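Local coordinates for PfEMP1 variant 1 of strain MC (Plasmodium falciparum, PDB 5LGD), which probably binds a receptor on the host cell surface, this chain being one helical, DBL-clan piece of a much longer PfEMP1 protein, at residues 63-67 with 141-146; 21-26 with 51-55. One frame throughout, in Å; residues are numbered along the deposited sequence.

How the interactions relate
From the N terminus, helix 7-29 runs out and supplies residues 21-26. The chain turns through a connection held to the next helix by the Cys32-Cys45 disulfide and comes back as helix 45-70, whose residues 51-55 close interaction 2 across 24 intervening residues. Further along that same helix, residues 63-67 open interaction 1. A longer excursion through helices 82-90, 92-103 and 106-118 and the unmodelled residues 123-140 ends when residues 141-146 lead into helix 144-162 and close it. The two contacts follow in series, neither nested nor crossed, their centres about 17 Å apart. Helix 45-70 is common to both, pairing with helix 7-29 and with the start of helix 144-162.

Interaction 1: residues 63-67 with 141-146; sequences WGKIK and KDTTID
The indole of Trp63 lies between two aliphatic groups and meets a carboxylate at its rim. Over one face sits Ile145, its CG2 methyl 3.4 Å from Trp63 CE2 and almost on the normal of the five-membered ring, a CH-pi contact. The opposite face carries Lys67 CG, displaced toward the rim. At the pyrrole edge lies the carboxylate of Asp146, its plane turned 51° from the ring. With CG anti to the backbone N (chi1 -176°), Trp63 reaches across to helix 144-162 and aims its N-H at this acid. The bond from Trp63 NE1 to Asp146 OD2 is 3.2 Å long and nearly straight (169°), leaving the donor in the ring plane but arriving from above the carboxylate. The Lys67 and Asp146 side chains run toward each other, and Lys67 NZ forms a 2.8 Å salt bridge with Asp146 OD1 on its syn side. Thr143 and Asp146 make a capping box at the helix start, Thr143 N donating to Asp146 OD2 at 3.0 Å. Separately, Ile145 N gives Thr143 OG1 a weak N-capping bond of 3.3 Å. Thr143 OG1 also donates to Asp146 OD2, at 2.9 Å. Leu90 of helix 82-90 packs on Trp63, Thr143 and Ile145. Three donors on OD2 and an ammonium on OD1 thus fix this buried carboxylate, and together with the helix N terminus they would favour its charged form.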
ATOM      1  N   TRP B  63     -26.492   4.472  25.938  1.00 46.73           N
ATOM      2  CA  TRP B  63     -26.220   4.299  24.510  1.00 43.56           C
ATOM      3  C   TRP B  63     -25.961   5.609  23.810  1.00 48.12           C
ATOM      4  O   TRP B  63     -25.068   5.654  22.967  1.00 47.29           O
ATOM      5  CB  TRP B  63     -27.325   3.493  23.808  1.00 39.83           C
ATOM      6  CG  TRP B  63     -27.056   3.196  22.360  1.00 38.23           C
ATOM      7  CD1 TRP B  63     -27.891   3.441  21.311  1.00 41.25           C
ATOM      8  CD2 TRP B  63     -25.905   2.535  21.813  1.00 36.19           C
ATOM      9  NE1 TRP B  63     -27.331   2.976  20.142  1.00 38.58           N
ATOM     10  CE2 TRP B  63     -26.115   2.413  20.421  1.00 38.82           C
ATOM     11  CE3 TRP B  63     -24.697   2.062  22.356  1.00 36.67           C
ATOM     12  CZ2 TRP B  63     -25.144   1.882  19.565  1.00 36.52           C
ATOM     13  CZ3 TRP B  63     -23.754   1.499  21.508  1.00 36.23           C
ATOM     14  CH2 TRP B  63     -23.979   1.420  20.131  1.00 35.86           C
ATOM     15  N   GLY B  64     -26.717   6.653  24.177  1.00 49.00           N
ATOM     16  CA  GLY B  64     -26.566   8.006  23.647  1.00 48.54           C
ATOM     17  C   GLY B  64     -25.167   8.539  23.902  1.00 52.76           C
ATOM     18  O   GLY B  64     -24.528   9.099  22.995  1.00 54.38           O
ATOM     19  N   LYS B  65     -24.674   8.342  25.146  1.00 47.36           N
ATOM     20  CA  LYS B  65     -23.334   8.754  25.589  1.00 47.62           C
ATOM     21  C   LYS B  65     -22.222   7.983  24.832  1.00 50.91           C
ATOM     22  O   LYS B  65     -21.215   8.579  24.441  1.00 52.45           O
ATOM     23  CB  LYS B  65     -23.194   8.590  27.122  1.00 50.12           C
ATOM     24  CG  LYS B  65     -23.845   9.721  27.959  1.00 51.25           C
ATOM     25  CD  LYS B  65     -24.290   9.180  29.319  1.00 61.73           C
ATOM     26  CE  LYS B  65     -25.251  10.103  30.059  1.00 73.85           C
ATOM     27  NZ  LYS B  65     -24.557  11.025  31.008  1.00 77.10           N
ATOM     28  N   ILE B  66     -22.421   6.666  24.613  1.00 44.07           N
ATOM     29  CA  ILE B  66     -21.480   5.804  23.886  1.00 40.44           C
ATOM     30  C   ILE B  66     -21.416   6.236  22.420  1.00 46.01           C
ATOM     31  O   ILE B  66     -20.310   6.371  21.892  1.00 45.14           O
ATOM     32  CB  ILE B  66     -21.827   4.315  24.102  1.00 40.09           C
ATOM     33  CG1 ILE B  66     -21.596   3.960  25.577  1.00 40.52           C
ATOM     34  CG2 ILE B  66     -21.007   3.410  23.196  1.00 36.78           C
ATOM     35  CD1 ILE B  66     -22.152   2.652  26.071  1.00 38.99           C
ATOM     36  N   LYS B  67     -22.585   6.519  21.784  1.00 43.75           N
ATOM     37  CA  LYS B  67     -22.629   6.968  20.378  1.00 43.84           C
ATOM     38  C   LYS B  67     -21.914   8.285  20.208  1.00 50.97           C
ATOM     39  O   LYS B  67     -21.256   8.499  19.191  1.00 49.03           O
ATOM     40  CB  LYS B  67     -24.065   7.086  19.850  1.00 46.60           C
ATOM     41  CG  LYS B  67     -24.747   5.731  19.605  1.00 44.31           C
ATOM     42  CD  LYS B  67     -26.059   5.925  18.842  1.00 51.65           C
ATOM     43  CE  LYS B  67     -27.188   6.468  19.699  1.00 47.51           C
ATOM     44  NZ  LYS B  67     -28.385   6.802  18.887  1.00 50.60           N
ATOM     45  N   LYS B 141     -31.574   6.219  17.195  1.00 70.76           N
ATOM     46  CA  LYS B 141     -32.744   5.859  16.404  1.00 71.30           C
ATOM     47  C   LYS B 141     -32.357   5.313  15.027  1.00 71.37           C
ATOM     48  O   LYS B 141     -33.251   5.020  14.231  1.00 72.42           O
ATOM     49  CB  LYS B 141     -33.752   7.040  16.318  1.00 78.67           C
ATOM     50  CG  LYS B 141     -33.153   8.435  16.070  1.00 99.27           C
ATOM     51  CD  LYS B 141     -33.183   9.310  17.329  1.00110.50           C
ATOM     52  CE  LYS B 141     -31.813   9.579  17.914  1.00117.08           C
ATOM     53  NZ  LYS B 141     -31.498   8.671  19.053  1.00119.40           N
ATOM     54  N   ASP B 142     -31.024   5.131  14.776  1.00 64.18           N
ATOM     55  CA  ASP B 142     -30.486   4.672  13.494  0.50 62.04           C
ATOM     56  C   ASP B 142     -29.899   3.240  13.498  1.00 62.47           C
ATOM     57  O   ASP B 142     -30.071   2.529  12.507  1.00 63.51           O
ATOM     58  CB  ASP B 142     -29.454   5.684  12.938  0.50 63.13           C
ATOM     59  CG  ASP B 142     -28.132   5.797  13.688  0.50 67.11           C
ATOM     60  OD1 ASP B 142     -28.145   6.234  14.860  0.50 66.38           O
ATOM     61  OD2 ASP B 142     -27.080   5.507  13.081  0.50 72.15           O
ATOM     62  N   THR B 143     -29.180   2.811  14.558  1.00 54.04           N
ATOM     63  CA  THR B 143     -28.587   1.445  14.516  1.00 50.81           C
ATOM     64  C   THR B 143     -29.475   0.325  15.068  1.00 53.89           C
ATOM     65  O   THR B 143     -30.579   0.583  15.564  1.00 55.69           O
ATOM     66  CB  THR B 143     -27.199   1.360  15.191  1.00 51.78           C
ATOM     67  OG1 THR B 143     -27.344   1.193  16.607  1.00 47.29           O
ATOM     68  CG2 THR B 143     -26.279   2.530  14.847  1.00 52.70           C
ATOM     69  N   THR B 144     -28.958  -0.926  14.983  1.00 46.39           N
ATOM     70  CA  THR B 144     -29.539  -2.182  15.497  1.00 45.18           C
ATOM     71  C   THR B 144     -29.896  -2.039  16.986  1.00 46.76           C
ATOM     72  O   THR B 144     -31.006  -2.408  17.385  1.00 46.49           O
ATOM     73  CB  THR B 144     -28.529  -3.322  15.266  1.00 47.49           C
ATOM     74  OG1 THR B 144     -28.496  -3.649  13.873  1.00 39.89           O
ATOM     75  CG2 THR B 144     -28.828  -4.584  16.089  1.00 48.96           C
ATOM     76  N   ILE B 145     -28.938  -1.501  17.791  1.00 40.77           N
ATOM     77  CA  ILE B 145     -29.095  -1.247  19.226  1.00 39.33           C
ATOM     78  C   ILE B 145     -30.270  -0.315  19.434  1.00 44.29           C
ATOM     79  O   ILE B 145     -31.132  -0.609  20.257  1.00 44.15           O
ATOM     80  CB  ILE B 145     -27.772  -0.748  19.884  1.00 40.44           C
ATOM     81  CG1 ILE B 145     -26.598  -1.759  19.678  1.00 38.83           C
ATOM     82  CG2 ILE B 145     -27.937  -0.363  21.355  1.00 40.85           C
ATOM     83  CD1 ILE B 145     -26.792  -3.255  20.249  1.00 42.42           C
ATOM     84  N   ASP B 146     -30.335   0.776  18.650  1.00 42.32           N
ATOM     85  CA  ASP B 146     -31.417   1.756  18.681  1.00 43.70           C
ATOM     86  C   ASP B 146     -32.781   1.094  18.318  1.00 49.91           C
ATOM     87  O   ASP B 146     -33.758   1.268  19.050  1.00 50.68           O
ATOM     88  CB  ASP B 146     -31.084   2.905  17.735  1.00 46.20           C
ATOM     89  CG  ASP B 146     -29.825   3.663  18.125  1.00 52.82           C
ATOM     90  OD1 ASP B 146     -29.880   4.448  19.100  1.00 54.44           O
ATOM     91  OD2 ASP B 146     -28.816   3.554  17.390  1.00 52.96           O
TER

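Interaction 2: residues 21-26 with 51-55. Unlike the reference sequence in segment 51-55: Ser51 (reference Cys).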
ATOM      1  N   ASP B  21     -28.798  -8.877  29.103  1.00 36.39           N
ATOM      2  CA  ASP B  21     -29.800  -8.364  30.037  1.00 35.85           C
ATOM      3  C   ASP B  21     -31.188  -8.415  29.403  1.00 38.09           C
ATOM      4  O   ASP B  21     -32.137  -8.874  30.034  1.00 38.08           O
ATOM      5  CB  ASP B  21     -29.436  -6.955  30.491  1.00 38.41           C
ATOM      6  CG  ASP B  21     -28.247  -6.822  31.423  1.00 52.39           C
ATOM      7  OD1 ASP B  21     -27.855  -7.831  32.032  1.00 55.04           O
ATOM      8  OD2 ASP B  21     -27.748  -5.692  31.584  1.00 67.29           O
ATOM      9  N   SER B  22     -31.293  -8.056  28.122  1.00 36.81           N
ATOM     10  CA  SER B  22     -32.559  -8.124  27.385  1.00 38.93           C
ATOM     11  C   SER B  22     -33.119  -9.578  27.417  1.00 41.00           C
ATOM     12  O   SER B  22     -34.293  -9.778  27.728  1.00 42.16           O
ATOM     13  CB  SER B  22     -32.376  -7.592  25.965  1.00 45.31           C
ATOM     14  OG  SER B  22     -33.620  -7.447  25.302  1.00 61.19           O
ATOM     15  N   ILE B  23     -32.250 -10.574  27.232  1.00 35.29           N
ATOM     16  CA  ILE B  23     -32.613 -12.000  27.305  1.00 34.42           C
ATOM     17  C   ILE B  23     -32.971 -12.406  28.736  1.00 38.43           C
ATOM     18  O   ILE B  23     -33.901 -13.190  28.935  1.00 35.80           O
ATOM     19  CB  ILE B  23     -31.462 -12.907  26.768  1.00 35.66           C
ATOM     20  CG1 ILE B  23     -31.171 -12.674  25.267  1.00 35.70           C
ATOM     21  CG2 ILE B  23     -31.706 -14.389  27.086  1.00 34.71           C
ATOM     22  CD1 ILE B  23     -29.721 -13.090  24.875  1.00 40.00           C
ATOM     23  N   LYS B  24     -32.178 -11.933  29.719  1.00 37.63           N
ATOM     24  CA  LYS B  24     -32.375 -12.267  31.141  1.00 39.17           C
ATOM     25  C   LYS B  24     -33.704 -11.740  31.686  1.00 42.87           C
ATOM     26  O   LYS B  24     -34.179 -12.278  32.679  1.00 42.29           O
ATOM     27  CB  LYS B  24     -31.196 -11.784  32.000  1.00 41.16           C
ATOM     28  CG  LYS B  24     -29.987 -12.698  31.961  1.00 44.06           C
ATOM     29  CD  LYS B  24     -28.759 -11.931  32.433  1.00 50.24           C
ATOM     30  CE  LYS B  24     -27.829 -12.774  33.268  1.00 62.22           C
ATOM     31  NZ  LYS B  24     -26.982 -13.674  32.438  1.00 67.27           N
ATOM     32  N   TRP B  25     -34.310 -10.704  31.028  1.00 40.02           N
ATOM     33  CA  TRP B  25     -35.623 -10.187  31.421  1.00 41.07           C
ATOM     34  C   TRP B  25     -36.681 -11.248  31.175  1.00 43.17           C
ATOM     35  O   TRP B  25     -37.556 -11.435  32.006  1.00 43.34           O
ATOM     36  CB  TRP B  25     -35.968  -8.885  30.694  1.00 40.82           C
ATOM     37  CG  TRP B  25     -35.418  -7.684  31.394  1.00 43.28           C
ATOM     38  CD1 TRP B  25     -34.399  -6.880  30.966  1.00 45.92           C
ATOM     39  CD2 TRP B  25     -35.847  -7.151  32.660  1.00 44.90           C
ATOM     40  NE1 TRP B  25     -34.176  -5.871  31.878  1.00 46.94           N
ATOM     41  CE2 TRP B  25     -35.037  -6.029  32.940  1.00 50.18           C
ATOM     42  CE3 TRP B  25     -36.823  -7.531  33.597  1.00 47.91           C
ATOM     43  CZ2 TRP B  25     -35.211  -5.248  34.097  1.00 51.99           C
ATOM     44  CZ3 TRP B  25     -36.989  -6.766  34.743  1.00 51.44           C
ATOM     45  CH2 TRP B  25     -36.165  -5.661  35.003  1.00 52.89           C
ATOM     46  N   ARG B  26     -36.533 -12.004  30.083  1.00 38.36           N
ATOM     47  CA  ARG B  26     -37.424 -13.103  29.740  1.00 38.59           C
ATOM     48  C   ARG B  26     -37.101 -14.347  30.536  1.00 42.18           C
ATOM     49  O   ARG B  26     -38.024 -14.983  31.027  1.00 43.27           O
ATOM     50  CB  ARG B  26     -37.435 -13.372  28.234  1.00 37.07           C
ATOM     51  CG  ARG B  26     -38.213 -12.305  27.442  1.00 42.78           C
ATOM     52  CD  ARG B  26     -37.374 -11.068  27.139  1.00 49.60           C
ATOM     53  NE  ARG B  26     -38.051 -10.177  26.206  1.00 43.04           N
ATOM     54  CZ  ARG B  26     -37.676  -8.937  25.945  1.00 53.25           C
ATOM     55  NH1 ARG B  26     -36.643  -8.398  26.588  1.00 31.14           N
ATOM     56  NH2 ARG B  26     -38.353  -8.206  25.069  1.00 51.53           N
ATOM     57  N   SER B  51     -39.734  -1.893  36.249  1.00 56.55           N
ATOM     58  CA  SER B  51     -38.269  -2.101  36.329  1.00 55.85           C
ATOM     59  C   SER B  51     -37.672  -2.320  34.941  1.00 57.05           C
ATOM     60  O   SER B  51     -36.604  -1.769  34.633  1.00 56.96           O
ATOM     61  CB  SER B  51     -37.930  -3.306  37.205  1.00 58.80           C
ATOM     62  OG  SER B  51     -38.415  -3.122  38.524  1.00 78.88           O
ATOM     63  N   PHE B  52     -38.380  -3.125  34.104  1.00 51.63           N
ATOM     64  CA  PHE B  52     -37.998  -3.397  32.724  1.00 48.87           C
ATOM     65  C   PHE B  52     -38.099  -2.065  31.928  1.00 51.73           C
ATOM     66  O   PHE B  52     -37.153  -1.729  31.232  1.00 50.68           O
ATOM     67  CB  PHE B  52     -38.853  -4.505  32.111  1.00 49.83           C
ATOM     68  CG  PHE B  52     -38.610  -4.737  30.635  1.00 50.60           C
ATOM     69  CD1 PHE B  52     -37.327  -4.995  30.153  1.00 51.48           C
ATOM     70  CD2 PHE B  52     -39.667  -4.745  29.734  1.00 53.06           C
ATOM     71  CE1 PHE B  52     -37.103  -5.191  28.791  1.00 51.02           C
ATOM     72  CE2 PHE B  52     -39.441  -4.947  28.368  1.00 54.63           C
ATOM     73  CZ  PHE B  52     -38.162  -5.160  27.906  1.00 50.70           C
ATOM     74  N   GLN B  53     -39.190  -1.289  32.102  1.00 47.71           N
ATOM     75  CA  GLN B  53     -39.352   0.028  31.461  1.00 49.66           C
ATOM     76  C   GLN B  53     -38.212   0.982  31.866  1.00 57.53           C
ATOM     77  O   GLN B  53     -37.697   1.703  31.011  1.00 56.79           O
ATOM     78  CB  GLN B  53     -40.717   0.662  31.788  1.00 53.51           C
ATOM     79  CG  GLN B  53     -40.963   1.960  31.013  1.00 79.59           C
ATOM     80  CD  GLN B  53     -42.401   2.372  31.034  1.00106.77           C
ATOM     81  OE1 GLN B  53     -42.926   2.819  32.060  1.00110.70           O
ATOM     82  NE2 GLN B  53     -43.064   2.255  29.890  1.00 93.77           N
ATOM     83  N   LYS B  54     -37.835   0.977  33.167  1.00 56.81           N
ATOM     84  CA  LYS B  54     -36.751   1.790  33.732  1.00 57.25           C
ATOM     85  C   LYS B  54     -35.433   1.437  33.043  1.00 58.28           C
ATOM     86  O   LYS B  54     -34.731   2.336  32.572  1.00 57.44           O
ATOM     87  CB  LYS B  54     -36.628   1.536  35.247  1.00 61.84           C
ATOM     88  CG  LYS B  54     -36.025   2.691  36.042  1.00 80.20           C
ATOM     89  CD  LYS B  54     -35.447   2.220  37.376  1.00 91.77           C
ATOM     90  CE  LYS B  54     -35.117   3.381  38.287  1.00103.40           C
ATOM     91  NZ  LYS B  54     -34.531   2.920  39.574  1.00111.00           N
ATOM     92  N   TRP B  55     -35.105   0.116  32.985  1.00 53.68           N
ATOM     93  CA  TRP B  55     -33.912  -0.412  32.357  1.00 51.05           C
ATOM     94  C   TRP B  55     -33.782   0.087  30.938  1.00 51.79           C
ATOM     95  O   TRP B  55     -32.692   0.500  30.585  1.00 50.58           O
ATOM     96  CB  TRP B  55     -33.948  -1.951  32.368  1.00 49.11           C
ATOM     97  CG  TRP B  55     -32.799  -2.613  31.668  1.00 48.66           C
ATOM     98  CD1 TRP B  55     -31.540  -2.812  32.156  1.00 50.92           C
ATOM     99  CD2 TRP B  55     -32.825  -3.211  30.369  1.00 47.71           C
ATOM    100  NE1 TRP B  55     -30.784  -3.512  31.245  1.00 48.85           N
ATOM    101  CE2 TRP B  55     -31.555  -3.790  30.146  1.00 49.92           C
ATOM    102  CE3 TRP B  55     -33.802  -3.311  29.362  1.00 49.74           C
ATOM    103  CZ2 TRP B  55     -31.231  -4.442  28.953  1.00 47.60           C
ATOM    104  CZ3 TRP B  55     -33.487  -3.994  28.197  1.00 49.91           C
ATOM    105  CH2 TRP B  55     -32.213  -4.543  27.999  1.00 48.45           C
TER
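Trp25 packs against Phe52 and Trp55 in an aromatic cluster between two nearly antiparallel helices of this DBL-clan helical bundle, the short axes 11.7 Å apart at closest approach. The CB of Trp25 points toward helix 45-70 and is only loosely near Phe52 CD1. Its CG lies 3.5 Å from Phe52 CD1, which stands over one face of the indole; the two rings form an edge-to-face pair, Phe52 giving the edge, with the Trp25 five-membered ring and the phenyl plane inclined at 57°. Further out, Phe52 CB sits over the six-membered ring in a CH-pi contact, 3.8 Å from the centroid of that Trp25 ring. With CG anti to the backbone N (chi1 174°), the Phe52 ring swings so that CD1 comes over the pyrrole ring. At the pyrrole edge, Trp25 NE1 points onto the face of Trp55, 3.3 Å from Trp55 CD2, in a second edge-to-face pair with planes at 61°. The far corner, Trp25 CH2, reaches the backbone, 3.5 Å from Phe52 N, and also touches Ser51 CB.

Beside the cluster, Arg26 NH1 donates to Ser22 O at 3.0 Å, while NH2 of the same guanidinium salt-bridges Glu152 of helix 144-162, which also binds Ser22 OG. Phe52 and Trp55 touch Glu152 too, so this third helix meets both members of the pair. Trp55 CZ2 rests 3.5 Å from Asp21 CB. The buried Trp55 NE1 has no polar partner in the model, Asp21 OD2 lying 3.8 Å from it.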